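Local coordinates for acetyl xylan esterase (Paenibacillus sp. R4, PDB 6AGQ), which probably removes acetyl groups from acetylated xylan and related esters, as a cold-active carbohydrate esterase of the alpha/beta-hydrolase superfamily, at residues 75-78 / 79-83; 127-130 / 131-135; 235-239 / 240-244; 276-279 / 280-283; 309-312 / 313-317. One frame throughout, in Å; residues are numbered along the deposited sequence.

Interaction 1: 75-78 / 79-83; sequences VTPK and GEHQP
Gly79 follows directly on Lys78 and turns the chain away from the end of strand 69-77. Its backbone angles (phi 100°, psi -170°) suit a residue without a side chain, since a beta carbon here would run into the carbonyl oxygen of Lys78. At Glu80 the beta carbon points away from 75-78, and the backbone comes round far enough for His81 to face back across the turn. With CG beside the backbone N (chi1 -44°), the imidazole reaches Pro77, and His81 NE2 donates to Pro77 O at 2.9 Å along a nearly straight path (162°). The acceptor lies close to the ring plane, at its edge, whereas the N-H arrives from above the carbonyl plane of Pro77. From the opposite face of that carbonyl comes Thr76 OG1, 3.0 Å from Pro77 O, so two donors clasp one oxygen. Beside the polar link, His81 CE1 packs against Pro77 CB at 3.9 Å. An alanine in place of His81 would probably leave Pro77 O with the threonine hydroxyl as its one remaining donor of this pair and free the turn to move. The loop connects strand 69-77 to strand 86-92: Pro77 and His81 both rest on Leu86 of the latter, while Thr76 and Lys78 lean on Ser56 of strand 55-63.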
loop_
_atom_site.group_PDB
_atom_site.type_symbol
_atom_site.label_atom_id
_atom_site.label_comp_id
_atom_site.label_asym_id
_atom_site.label_seq_id
_atom_site.Cartn_x
_atom_site.Cartn_y
_atom_site.Cartn_z
ATOM N N VAL A 75 3.805 -25.240 34.057
ATOM C CA VAL A 75 5.203 -24.978 34.419
ATOM C C VAL A 75 5.238 -24.590 35.898
ATOM O O VAL A 75 4.393 -23.750 36.380
ATOM C CB VAL A 75 5.800 -23.837 33.544
ATOM C CG1 VAL A 75 7.192 -23.531 33.947
ATOM C CG2 VAL A 75 5.811 -24.205 32.059
ATOM N N THR A 76 6.169 -25.196 36.633
ATOM C CA THR A 76 6.445 -24.795 38.053
ATOM C C THR A 76 7.948 -24.699 38.345
ATOM O O THR A 76 8.768 -25.359 37.654
ATOM C CB THR A 76 5.838 -25.770 39.099
ATOM O OG1 THR A 76 6.662 -26.911 39.223
ATOM C CG2 THR A 76 4.487 -26.232 38.698
ATOM N N PRO A 77 8.321 -23.885 39.362
ATOM C CA PRO A 77 9.699 -23.963 39.839
ATOM C C PRO A 77 10.071 -25.422 40.167
ATOM O O PRO A 77 9.223 -26.159 40.657
ATOM C CB PRO A 77 9.682 -23.145 41.114
ATOM C CG PRO A 77 8.401 -22.367 41.113
ATOM C CD PRO A 77 7.448 -23.172 40.317
ATOM N N LYS A 78 11.287 -25.866 39.835
ATOM C CA LYS A 78 11.668 -27.246 40.137
ATOM C C LYS A 78 11.725 -27.426 41.670
ATOM O O LYS A 78 11.802 -26.447 42.430
ATOM C CB LYS A 78 13.019 -27.630 39.508
ATOM C CG LYS A 78 14.227 -26.866 40.058
ATOM C CD LYS A 78 15.507 -27.698 39.977
ATOM C CE LYS A 78 16.762 -26.888 40.304
ATOM N NZ LYS A 78 16.617 -26.112 41.575
ATOM N N GLY A 79 11.646 -28.670 42.102
ATOM C CA GLY A 79 11.884 -29.032 43.511
ATOM C C GLY A 79 10.592 -29.226 44.262
ATOM O O GLY A 79 9.520 -29.265 43.664
ATOM N N GLU A 80 10.724 -29.354 45.572
ATOM C CA GLU A 80 9.642 -29.655 46.492
ATOM C C GLU A 80 8.804 -28.413 46.740
ATOM O O GLU A 80 9.349 -27.318 46.847
ATOM C CB GLU A 80 10.242 -30.117 47.838
ATOM C CG GLU A 80 9.231 -30.610 48.894
ATOM C CD GLU A 80 8.673 -29.541 49.856
ATOM O OE1 GLU A 80 9.133 -28.371 49.865
ATOM O OE2 GLU A 80 7.752 -29.887 50.628
ATOM N N HIS A 81 7.492 -28.583 46.852
ATOM C CA HIS A 81 6.613 -27.512 47.356
ATOM C C HIS A 81 5.508 -28.129 48.147
ATOM O O HIS A 81 4.908 -29.153 47.725
ATOM C CB HIS A 81 5.960 -26.684 46.233
ATOM C CG HIS A 81 6.898 -26.328 45.144
ATOM N ND1 HIS A 81 7.832 -25.321 45.280
ATOM C CD2 HIS A 81 7.129 -26.915 43.946
ATOM C CE1 HIS A 81 8.575 -25.276 44.192
ATOM N NE2 HIS A 81 8.158 -26.223 43.363
ATOM N N GLN A 82 5.180 -27.455 49.237
ATOM C CA GLN A 82 4.104 -27.832 50.112
ATOM C C GLN A 82 2.769 -27.701 49.413
ATOM O O GLN A 82 2.598 -26.842 48.572
ATOM C CB GLN A 82 4.083 -26.947 51.378
ATOM C CG GLN A 82 4.013 -27.737 52.690
ATOM C CD GLN A 82 5.085 -28.810 52.797
ATOM O OE1 GLN A 82 6.233 -28.605 52.386
ATOM N NE2 GLN A 82 4.716 -29.964 53.334
ATOM N N PRO A 83 1.808 -28.548 49.779
ATOM C CA PRO A 83 0.477 -28.393 49.233
ATOM C C PRO A 83 -0.111 -26.999 49.506
ATOM O O PRO A 83 0.170 -26.375 50.536
ATOM C CB PRO A 83 -0.315 -29.498 49.950
ATOM C CG PRO A 83 0.695 -30.539 50.295
ATOM C CD PRO A 83 1.943 -29.791 50.591
#

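Interaction 2: 127-130 / 131-135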
loop_
_atom_site.group_PDB
_atom_site.type_symbol
_atom_site.label_atom_id
_atom_site.label_comp_id
_atom_site.label_asym_id
_atom_site.label_seq_id
_atom_site.Cartn_x
_atom_site.Cartn_y
_atom_site.Cartn_z
ATOM N N THR A 127 -5.209 -28.635 19.494
ATOM C CA THR A 127 -6.540 -28.787 20.139
ATOM C C THR A 127 -7.636 -28.531 19.117
ATOM O O THR A 127 -7.757 -27.400 18.605
ATOM C CB THR A 127 -6.679 -27.811 21.264
ATOM O OG1 THR A 127 -5.623 -28.038 22.232
ATOM C CG2 THR A 127 -8.068 -27.931 21.936
ATOM N N PRO A 128 -8.408 -29.557 18.761
ATOM C CA PRO A 128 -9.450 -29.384 17.741
ATOM C C PRO A 128 -10.733 -28.775 18.350
ATOM O O PRO A 128 -10.707 -28.436 19.515
ATOM C CB PRO A 128 -9.724 -30.804 17.297
ATOM C CG PRO A 128 -9.447 -31.626 18.472
ATOM C CD PRO A 128 -8.453 -30.899 19.342
ATOM N N ASP A 129 -11.798 -28.620 17.537
ATOM C CA ASP A 129 -13.091 -28.102 17.974
ATOM C C ASP A 129 -14.174 -29.099 17.639
ATOM O O ASP A 129 -14.600 -29.161 16.511
ATOM C CB ASP A 129 -13.416 -26.787 17.252
ATOM C CG ASP A 129 -14.804 -26.159 17.687
ATOM O OD1 ASP A 129 -15.345 -26.533 18.771
ATOM O OD2 ASP A 129 -15.335 -25.278 16.928
ATOM N N ARG A 130 -14.675 -29.807 18.633
ATOM C CA ARG A 130 -15.685 -30.848 18.400
ATOM C C ARG A 130 -17.126 -30.372 18.378
ATOM O O ARG A 130 -18.004 -31.191 18.228
ATOM C CB ARG A 130 -15.569 -31.934 19.486
ATOM C CG ARG A 130 -14.241 -32.666 19.466
ATOM C CD ARG A 130 -14.311 -34.110 18.993
ATOM N NE ARG A 130 -12.945 -34.639 18.845
ATOM C CZ ARG A 130 -12.120 -34.389 17.811
ATOM N NH1 ARG A 130 -10.898 -34.925 17.794
ATOM N NH2 ARG A 130 -12.485 -33.616 16.784
ATOM N N ALA A 131 -17.387 -29.076 18.579
ATOM C CA ALA A 131 -18.762 -28.586 18.662
ATOM C C ALA A 131 -19.289 -28.514 17.239
ATOM O O ALA A 131 -18.500 -28.438 16.312
ATOM C CB ALA A 131 -18.850 -27.250 19.336
ATOM N N GLU A 132 -20.612 -28.593 17.094
ATOM C CA GLU A 132 -21.306 -28.612 15.801
ATOM C C GLU A 132 -22.067 -27.332 15.713
ATOM O O GLU A 132 -22.623 -26.900 16.742
ATOM C CB GLU A 132 -22.279 -29.813 15.714
ATOM C CG GLU A 132 -21.550 -31.174 15.658
ATOM C CD GLU A 132 -20.578 -31.308 14.455
ATOM O OE1 GLU A 132 -19.722 -32.221 14.428
ATOM O OE2 GLU A 132 -20.655 -30.500 13.509
ATOM N N TYR A 133 -22.085 -26.742 14.496
ATOM C CA TYR A 133 -22.749 -25.494 14.252
ATOM C C TYR A 133 -23.881 -25.697 13.183
ATOM O O TYR A 133 -23.774 -26.551 12.294
ATOM C CB TYR A 133 -21.734 -24.405 13.885
ATOM C CG TYR A 133 -20.581 -24.310 14.857
ATOM C CD1 TYR A 133 -20.745 -23.701 16.078
ATOM C CD2 TYR A 133 -19.327 -24.881 14.572
ATOM C CE1 TYR A 133 -19.747 -23.670 16.982
ATOM C CE2 TYR A 133 -18.288 -24.825 15.491
ATOM C CZ TYR A 133 -18.506 -24.234 16.711
ATOM O OH TYR A 133 -17.506 -24.139 17.691
ATOM N N PRO A 134 -25.020 -24.975 13.327
ATOM C CA PRO A 134 -26.102 -25.159 12.336
ATOM C C PRO A 134 -25.804 -24.710 10.921
ATOM O O PRO A 134 -26.535 -25.110 10.012
ATOM C CB PRO A 134 -27.294 -24.349 12.909
ATOM C CG PRO A 134 -26.766 -23.549 14.053
ATOM C CD PRO A 134 -25.390 -24.047 14.410
ATOM N N GLN A 135 -24.811 -23.858 10.711
ATOM C CA GLN A 135 -24.567 -23.335 9.374
ATOM C C GLN A 135 -23.089 -23.249 9.194
ATOM O O GLN A 135 -22.321 -23.520 10.124
ATOM C CB GLN A 135 -25.189 -21.926 9.200
ATOM C CG GLN A 135 -26.703 -21.819 9.506
ATOM C CD GLN A 135 -27.400 -20.507 9.037
ATOM O OE1 GLN A 135 -26.775 -19.515 8.629
ATOM N NE2 GLN A 135 -28.732 -20.516 9.103
#
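Asp129 forms an Asx turn in the loop between strand 114-118 and helix 153-170 of the alpha/beta-hydrolase fold, its carboxylate joined to both Tyr133 and Ala131. The tyrosine hydroxyl gives the shorter bond, Tyr133 OH to Asp129 OD2 at 2.6 Å, on the syn lone pair and near the plane of the phenol ring. The other oxygen, Asp129 OD1, accepts the N-H of Ala131 at an N-to-O distance of 3.3 Å, a straight bond (164°) that arrives from above the carboxylate plane. Because Asp129 holds CG anti to its amide nitrogen (chi1 -180°), the carboxylate is carried toward residues 131-133, its plane 54° from that of the tyrosine ring. A salt bridge from Arg121 to Asp129 OD1 adds a third partner. Ala131 CB sits 3.6 Å from Asp129 OD1. Farther out, the guanidinium of Arg130 turns outward to bond the carbonyl of Tyr133 of the second subunit. Pro128 CG of the same chain lies 3.5 Å above the plane of the Arg130 guanidinium, over one face and offset toward its rim.

Interaction 3: 235-239 / 240-244; sequences RYDPE and HRQEE
Both carboxylate oxygens of Asp237 are taken up by backbone amides of the turn that follows. Arg241 N donates to Asp237 OD1 at 2.9 Å, on the syn lone pair, and Gln242 N donates to Asp237 OD2 at 2.8 Å, coming from above the carboxylate plane. With CG anti to the amide nitrogen (chi1 -178°), the acid group extends across the turn to meet them. The main-chain oxygen is used too: His240 N bonds Asp237 O at 3.1 Å, closing a type I turn. An alanine at Asp237 would probably strip the amides of Arg241 and Gln242 of these acceptors and let the connection between the helices shift. Outside this core, Glu239 and Arg241 run side by side in the same direction, and Glu239 OE2 forms a salt bridge with Arg241 NH2 at 2.9 Å, the two flat groups being inclined by 55°. The imidazole of His240 finds its polar partner in Asp300 of the third subunit, and Tyr236 OH in the carbonyl of Gly125 of the second. Two consecutive type I turns sharing His240, bridged by the Asp237 carboxylate through the N-H groups of Arg241 and Gln242, thus lead from helix 226-236 into Gln242 at the N-cap position of helix 243-251.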
loop_
_atom_site.group_PDB
_atom_site.type_symbol
_atom_site.label_atom_id
_atom_site.label_comp_id
_atom_site.label_asym_id
_atom_site.label_seq_id
_atom_site.Cartn_x
_atom_site.Cartn_y
_atom_site.Cartn_z
ATOM N N ARG A 235 -22.407 -11.500 3.480
ATOM C CA ARG A 235 -22.844 -12.790 2.845
ATOM C C ARG A 235 -24.237 -13.353 3.194
ATOM O O ARG A 235 -24.832 -14.052 2.423
ATOM C CB ARG A 235 -21.833 -13.851 3.140
ATOM C CG ARG A 235 -20.484 -13.528 2.557
ATOM C CD ARG A 235 -20.094 -14.712 1.746
ATOM N NE ARG A 235 -18.723 -14.713 1.268
ATOM C CZ ARG A 235 -18.378 -14.751 -0.010
ATOM N NH1 ARG A 235 -19.270 -14.668 -0.991
ATOM N NH2 ARG A 235 -17.119 -14.821 -0.302
ATOM N N TYR A 236 -24.704 -13.103 4.385
ATOM C CA TYR A 236 -25.901 -13.748 4.917
ATOM C C TYR A 236 -27.038 -12.760 5.025
ATOM O O TYR A 236 -28.189 -13.172 5.054
ATOM C CB TYR A 236 -25.627 -14.324 6.323
ATOM C CG TYR A 236 -24.739 -15.556 6.376
ATOM C CD1 TYR A 236 -23.344 -15.441 6.391
ATOM C CD2 TYR A 236 -25.280 -16.833 6.418
ATOM C CE1 TYR A 236 -22.523 -16.578 6.391
ATOM C CE2 TYR A 236 -24.468 -17.954 6.466
ATOM C CZ TYR A 236 -23.087 -17.827 6.431
ATOM O OH TYR A 236 -22.265 -18.919 6.470
ATOM N N ASP A 237 -26.764 -11.462 5.104
ATOM C CA ASP A 237 -27.800 -10.499 5.548
ATOM C C ASP A 237 -27.428 -9.044 5.194
ATOM O O ASP A 237 -27.154 -8.261 6.077
ATOM C CB ASP A 237 -27.991 -10.673 7.061
ATOM C CG ASP A 237 -29.067 -9.781 7.620
ATOM O OD1 ASP A 237 -29.977 -9.381 6.854
ATOM O OD2 ASP A 237 -28.983 -9.416 8.806
ATOM N N PRO A 238 -27.411 -8.679 3.904
ATOM C CA PRO A 238 -26.941 -7.345 3.497
ATOM C C PRO A 238 -27.818 -6.139 3.914
ATOM O O PRO A 238 -27.310 -5.001 3.954
ATOM C CB PRO A 238 -26.910 -7.433 1.979
ATOM C CG PRO A 238 -27.024 -8.876 1.658
ATOM C CD PRO A 238 -27.883 -9.427 2.735
ATOM N N GLU A 239 -29.095 -6.389 4.209
ATOM C CA GLU A 239 -29.995 -5.370 4.733
ATOM C C GLU A 239 -30.130 -5.419 6.245
ATOM O O GLU A 239 -31.035 -4.776 6.799
ATOM C CB GLU A 239 -31.384 -5.514 4.113
ATOM C CG GLU A 239 -31.459 -5.308 2.606
ATOM C CD GLU A 239 -32.907 -5.133 2.132
ATOM O OE1 GLU A 239 -33.490 -4.024 2.304
ATOM O OE2 GLU A 239 -33.470 -6.116 1.626
ATOM N N HIS A 240 -29.262 -6.179 6.924
ATOM C CA HIS A 240 -29.205 -6.173 8.394
ATOM C C HIS A 240 -30.576 -6.478 9.052
ATOM O O HIS A 240 -30.935 -5.895 10.055
ATOM C CB HIS A 240 -28.657 -4.849 8.900
ATOM C CG HIS A 240 -27.193 -4.679 8.699
ATOM N ND1 HIS A 240 -26.401 -4.039 9.621
ATOM C CD2 HIS A 240 -26.360 -5.072 7.699
ATOM C CE1 HIS A 240 -25.143 -4.040 9.201
ATOM N NE2 HIS A 240 -25.094 -4.648 8.032
ATOM N N ARG A 241 -31.338 -7.381 8.460
ATOM C CA ARG A 241 -32.612 -7.785 9.009
ATOM C C ARG A 241 -32.468 -8.710 10.196
ATOM O O ARG A 241 -33.433 -8.895 10.925
ATOM C CB ARG A 241 -33.421 -8.525 7.959
ATOM C CG ARG A 241 -33.705 -7.683 6.730
ATOM C CD ARG A 241 -34.651 -8.401 5.790
ATOM N NE ARG A 241 -34.965 -7.565 4.633
ATOM C CZ ARG A 241 -35.761 -7.925 3.632
ATOM N NH1 ARG A 241 -36.351 -9.120 3.626
ATOM N NH2 ARG A 241 -35.967 -7.081 2.623
ATOM N N GLN A 242 -31.300 -9.321 10.383
ATOM C CA GLN A 242 -31.067 -10.151 11.548
ATOM C C GLN A 242 -30.050 -9.519 12.478
ATOM O O GLN A 242 -29.511 -10.211 13.345
ATOM C CB GLN A 242 -30.635 -11.550 11.155
ATOM C CG GLN A 242 -31.475 -12.225 10.074
ATOM C CD GLN A 242 -30.902 -13.545 9.656
ATOM O OE1 GLN A 242 -30.773 -14.451 10.462
ATOM N NE2 GLN A 242 -30.543 -13.660 8.400
ATOM N N GLU A 243 -29.826 -8.212 12.358
ATOM C CA GLU A 243 -28.801 -7.569 13.184
ATOM C C GLU A 243 -29.107 -7.741 14.647
ATOM O O GLU A 243 -28.186 -7.793 15.466
ATOM C CB GLU A 243 -28.599 -6.065 12.877
ATOM C CG GLU A 243 -29.759 -5.085 13.230
ATOM C CD GLU A 243 -29.915 -4.628 14.710
ATOM O OE1 GLU A 243 -31.043 -4.189 15.080
ATOM O OE2 GLU A 243 -28.951 -4.675 15.516
ATOM N N GLU A 244 -30.400 -7.780 14.982
ATOM C CA GLU A 244 -30.831 -7.813 16.391
ATOM C C GLU A 244 -30.422 -9.154 17.040
ATOM O O GLU A 244 -29.750 -9.181 18.027
ATOM C CB GLU A 244 -32.351 -7.569 16.490
ATOM C CG GLU A 244 -32.840 -7.155 17.865
ATOM C CD GLU A 244 -34.356 -7.334 18.060
ATOM O OE1 GLU A 244 -34.725 -8.157 18.919
ATOM O OE2 GLU A 244 -35.174 -6.678 17.357
#

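Interaction 4: 276-279 / 280-283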
loop_
_atom_site.group_PDB
_atom_site.type_symbol
_atom_site.label_atom_id
_atom_site.label_comp_id
_atom_site.label_asym_id
_atom_site.label_seq_id
_atom_site.Cartn_x
_atom_site.Cartn_y
_atom_site.Cartn_z
ATOM N N THR A 276 -7.305 -2.545 15.898
ATOM C CA THR A 276 -7.880 -3.879 16.040
ATOM C C THR A 276 -8.788 -4.063 17.246
ATOM O O THR A 276 -9.851 -4.630 17.115
ATOM C CB THR A 276 -6.759 -4.908 16.006
ATOM O OG1 THR A 276 -6.214 -4.865 14.686
ATOM C CG2 THR A 276 -7.267 -6.317 16.293
ATOM N N CYS A 277 -8.315 -3.671 18.430
ATOM C CA CYS A 277 -9.156 -3.497 19.630
ATOM C C CYS A 277 -9.135 -1.985 19.985
ATOM O O CYS A 277 -8.301 -1.506 20.773
ATOM C CB CYS A 277 -8.684 -4.376 20.790
ATOM S SG CYS A 277 -8.381 -6.102 20.279
ATOM N N PRO A 278 -10.026 -1.225 19.353
ATOM C CA PRO A 278 -9.956 0.230 19.476
ATOM C C PRO A 278 -10.178 0.630 20.910
ATOM O O PRO A 278 -10.988 -0.020 21.573
ATOM C CB PRO A 278 -11.105 0.730 18.612
ATOM C CG PRO A 278 -11.480 -0.437 17.760
ATOM C CD PRO A 278 -11.235 -1.638 18.625
ATOM N N PRO A 279 -9.453 1.658 21.377
ATOM C CA PRO A 279 -9.390 1.977 22.783
ATOM C C PRO A 279 -10.737 2.319 23.429
ATOM O O PRO A 279 -10.912 2.040 24.608
ATOM C CB PRO A 279 -8.406 3.136 22.830
ATOM C CG PRO A 279 -8.483 3.738 21.476
ATOM C CD PRO A 279 -8.745 2.652 20.553
ATOM N N SER A 280 -11.703 2.825 22.686
ATOM C CA SER A 280 -13.049 3.062 23.259
ATOM C C SER A 280 -13.740 1.801 23.709
ATOM O O SER A 280 -14.559 1.813 24.647
ATOM C CB SER A 280 -13.965 3.786 22.295
ATOM O OG SER A 280 -14.044 3.109 21.038
ATOM N N THR A 281 -13.438 0.695 23.071
ATOM C CA THR A 281 -14.061 -0.581 23.447
ATOM C C THR A 281 -13.367 -1.172 24.702
ATOM O O THR A 281 -13.995 -1.785 25.548
ATOM C CB THR A 281 -14.122 -1.583 22.276
ATOM O OG1 THR A 281 -12.802 -1.953 21.808
ATOM C CG2 THR A 281 -14.972 -0.987 21.134
ATOM N N CYS A 282 -12.074 -0.930 24.817
ATOM C CA CYS A 282 -11.287 -1.328 25.973
ATOM C C CYS A 282 -11.715 -0.518 27.183
ATOM O O CYS A 282 -11.987 -1.112 28.239
ATOM C CB CYS A 282 -9.810 -1.195 25.662
ATOM S SG CYS A 282 -9.279 -2.431 24.438
ATOM N N PHE A 283 -11.818 0.807 27.021
ATOM C CA PHE A 283 -12.302 1.705 28.074
ATOM C C PHE A 283 -13.723 1.405 28.551
ATOM O O PHE A 283 -13.972 1.414 29.776
ATOM C CB PHE A 283 -12.120 3.193 27.732
ATOM C CG PHE A 283 -10.830 3.770 28.260
ATOM C CD1 PHE A 283 -10.649 3.942 29.614
ATOM C CD2 PHE A 283 -9.761 4.090 27.399
ATOM C CE1 PHE A 283 -9.450 4.445 30.107
ATOM C CE2 PHE A 283 -8.562 4.586 27.888
ATOM C CZ PHE A 283 -8.409 4.766 29.241
#
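Thr281 holds its hydroxyl between its own backbone N and carbonyl carbon (chi1 63°), which turns OG1 back to the carbonyl of Pro278, while CG2 lies anti to the carbonyl carbon. Thr281 OG1 donates to Pro278 O at 2.7 Å in the carbonyl plane. The same oxygen takes the amide, Thr281 N to Pro278 O at 3.0 Å, from above that plane, so one threonine grips it with both hydroxyl and main-chain N-H. Thr281 OG1 also lies 3.6 Å from Pro278 CD, above the plane of the pyrrolidine ring and offset to its rim near that atom. One residue on, the regular helix pattern takes over: Phe283 N bonds Pro279 O at 2.9 Å and almost linearly (174°), with the amide nearly along the C=O axis, while the edge of the phenyl ring passes close to that oxygen through Phe283 CD2. On the flank, Cys282 SG sits 4.2 Å from Cys277 CB, beside the turn. Ser280 OG looks elsewhere and is bonded to Arg216. Cys277 touches Ser185 of the probable nucleophile elbow and also His303, while Pro279 and Phe283 pack on Ile270 of strand 265-271. Prolines at the N-cap (Pro278) and first helical position (Pro279), where the missing N-H costs no helical bond, thus begin helix 279-286 beside the probable active site of an alpha/beta-hydrolase.

Interaction 5: 309-312 / 313-317; sequences HEEA and MMRFI
Glu310 O is held by two successive amides of helix 309-320. Met314 N bonds Glu310 O at 3.0 Å, straight (169°) and in the carbonyl plane, while Met313 N makes only a weak, bent bond to it at 3.2 Å and gives its better one to His309 O. The side chains meet three and four residues apart. Met313 crosses His309, whose ND1 is hydrogen-bonded to Tyr298, at about a right angle, its CG 3.4 Å from His309 NE2, and its sulfur lies obliquely to the imidazole, 4.5 Å from the ring centroid. The bend at the end of the methionine (chi3 -76°) carries its methyl back beside His309 CD2 and towards the carboxylate of Glu310, whose OE2 is hydrogen-bonded to Gln107. Met314 stays extended, and its CE packs on Glu310 CG at 3.8 Å. On the outer side, Glu311 and Arg315 lie alongside each other in a salt bridge of 3.3 Å from Arg315 NH2 to Glu311 OE1. The carboxylate oxygen sits at the guanidinium edge, yet the N-H meets it from above the carboxylate plane. Arg315 also bonds Asp49 O of the fourth subunit. On the inner side, His309, Met313 and Phe316 face the central sheet, touching strand 203-207, with His309 and Phe316 also reaching strands 265-271 and 293-298; Met314 and Ile317 lean on helix 106-110.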
loop_
_atom_site.group_PDB
_atom_site.type_symbol
_atom_site.label_atom_id
_atom_site.label_comp_id
_atom_site.label_asym_id
_atom_site.label_seq_id
_atom_site.Cartn_x
_atom_site.Cartn_y
_atom_site.Cartn_z
ATOM N N HIS A 309 5.605 -3.824 29.033
ATOM C CA HIS A 309 4.430 -4.184 29.831
ATOM C C HIS A 309 4.714 -5.343 30.771
ATOM O O HIS A 309 4.114 -5.435 31.839
ATOM C CB HIS A 309 3.179 -4.488 28.993
ATOM C CG HIS A 309 1.934 -4.471 29.824
ATOM N ND1 HIS A 309 1.551 -3.361 30.553
ATOM C CD2 HIS A 309 1.029 -5.441 30.113
ATOM C CE1 HIS A 309 0.459 -3.647 31.255
ATOM N NE2 HIS A 309 0.134 -4.909 31.022
ATOM N N GLU A 310 5.658 -6.192 30.390
ATOM C CA GLU A 310 5.952 -7.400 31.124
ATOM C C GLU A 310 6.370 -7.074 32.544
ATOM O O GLU A 310 5.831 -7.636 33.504
ATOM C CB GLU A 310 7.020 -8.219 30.388
ATOM C CG GLU A 310 6.827 -9.711 30.550
ATOM C CD GLU A 310 5.715 -10.290 29.671
ATOM O OE1 GLU A 310 4.821 -9.540 29.220
ATOM O OE2 GLU A 310 5.744 -11.512 29.422
ATOM N N GLU A 311 7.303 -6.135 32.653
ATOM C CA GLU A 311 7.688 -5.560 33.914
ATOM C C GLU A 311 6.533 -4.948 34.708
ATOM O O GLU A 311 6.503 -5.053 35.912
ATOM C CB GLU A 311 8.717 -4.444 33.685
ATOM C CG GLU A 311 9.323 -3.869 34.972
ATOM C CD GLU A 311 10.486 -2.897 34.729
ATOM O OE1 GLU A 311 10.548 -1.878 35.482
ATOM O OE2 GLU A 311 11.328 -3.157 33.805
ATOM N N ALA A 312 5.651 -4.220 34.050
ATOM C CA ALA A 312 4.520 -3.596 34.723
ATOM C C ALA A 312 3.624 -4.689 35.399
ATOM O O ALA A 312 3.110 -4.487 36.495
ATOM C CB ALA A 312 3.714 -2.783 33.707
ATOM N N MET A 313 3.460 -5.839 34.721
ATOM C CA MET A 313 2.645 -6.963 35.219
ATOM C C MET A 313 3.336 -7.693 36.380
ATOM O O MET A 313 2.721 -7.977 37.402
ATOM C CB MET A 313 2.331 -7.937 34.122
ATOM C CG MET A 313 1.411 -7.347 33.098
ATOM S SD MET A 313 0.995 -8.618 31.916
ATOM C CE MET A 313 2.446 -8.766 30.890
ATOM N N MET A 314 4.629 -7.897 36.233
ATOM C CA MET A 314 5.465 -8.424 37.307
ATOM C C MET A 314 5.328 -7.637 38.575
ATOM O O MET A 314 5.042 -8.241 39.577
ATOM C CB MET A 314 6.916 -8.568 36.872
ATOM C CG MET A 314 7.110 -9.638 35.810
ATOM S SD MET A 314 8.810 -9.606 35.216
ATOM C CE MET A 314 8.749 -10.553 33.692
ATOM N N ARG A 315 5.451 -6.309 38.532
ATOM C CA ARG A 315 5.268 -5.442 39.744
ATOM C C ARG A 315 3.876 -5.543 40.365
ATOM O O ARG A 315 3.718 -5.579 41.571
ATOM C CB ARG A 315 5.496 -3.965 39.419
ATOM C CG ARG A 315 6.918 -3.594 39.056
ATOM C CD ARG A 315 7.141 -2.087 38.975
ATOM N NE ARG A 315 8.519 -1.822 38.534
ATOM C CZ ARG A 315 9.608 -1.776 39.319
ATOM N NH1 ARG A 315 9.541 -1.944 40.653
ATOM N NH2 ARG A 315 10.794 -1.562 38.748
ATOM N N PHE A 316 2.859 -5.537 39.515
ATOM C CA PHE A 316 1.486 -5.737 39.908
ATOM C C PHE A 316 1.246 -7.073 40.609
ATOM O O PHE A 316 0.642 -7.111 41.696
ATOM C CB PHE A 316 0.623 -5.623 38.646
ATOM C CG PHE A 316 -0.841 -5.670 38.911
ATOM C CD1 PHE A 316 -1.486 -4.583 39.482
ATOM C CD2 PHE A 316 -1.579 -6.772 38.545
ATOM C CE1 PHE A 316 -2.857 -4.617 39.750
ATOM C CE2 PHE A 316 -2.929 -6.808 38.761
ATOM C CZ PHE A 316 -3.567 -5.733 39.366
ATOM N N ILE A 317 1.717 -8.145 39.978
ATOM C CA ILE A 317 1.651 -9.486 40.535
ATOM C C ILE A 317 2.421 -9.594 41.861
ATOM O O ILE A 317 1.891 -10.136 42.844
ATOM C CB ILE A 317 2.095 -10.535 39.509
ATOM C CG1 ILE A 317 0.934 -10.724 38.536
ATOM C CG2 ILE A 317 2.478 -11.864 40.205
ATOM C CD1 ILE A 317 1.307 -11.381 37.241
#

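How the interactions relate
From the N terminus the five local contacts follow in series, none nested or crossing. Interaction 1 folds back the loop leaving strand 69-77 before strand 86-92. Interaction 2 braces the loop between strand 114-118 and helix 153-170, and interaction 3 closes the turn joining helices 226-236 and 243-251. These two touch through Gln135 and Tyr236, and both meet the second subunit. Interaction 4 starts helix 279-286 after strand 265-271; interaction 5 lies in the C-terminal helix 309-320, the nearest atoms of the two being about 12 Å apart. Interactions 1 and 3 lie on opposite sides of the chain's centre, their centres about 53 Å apart.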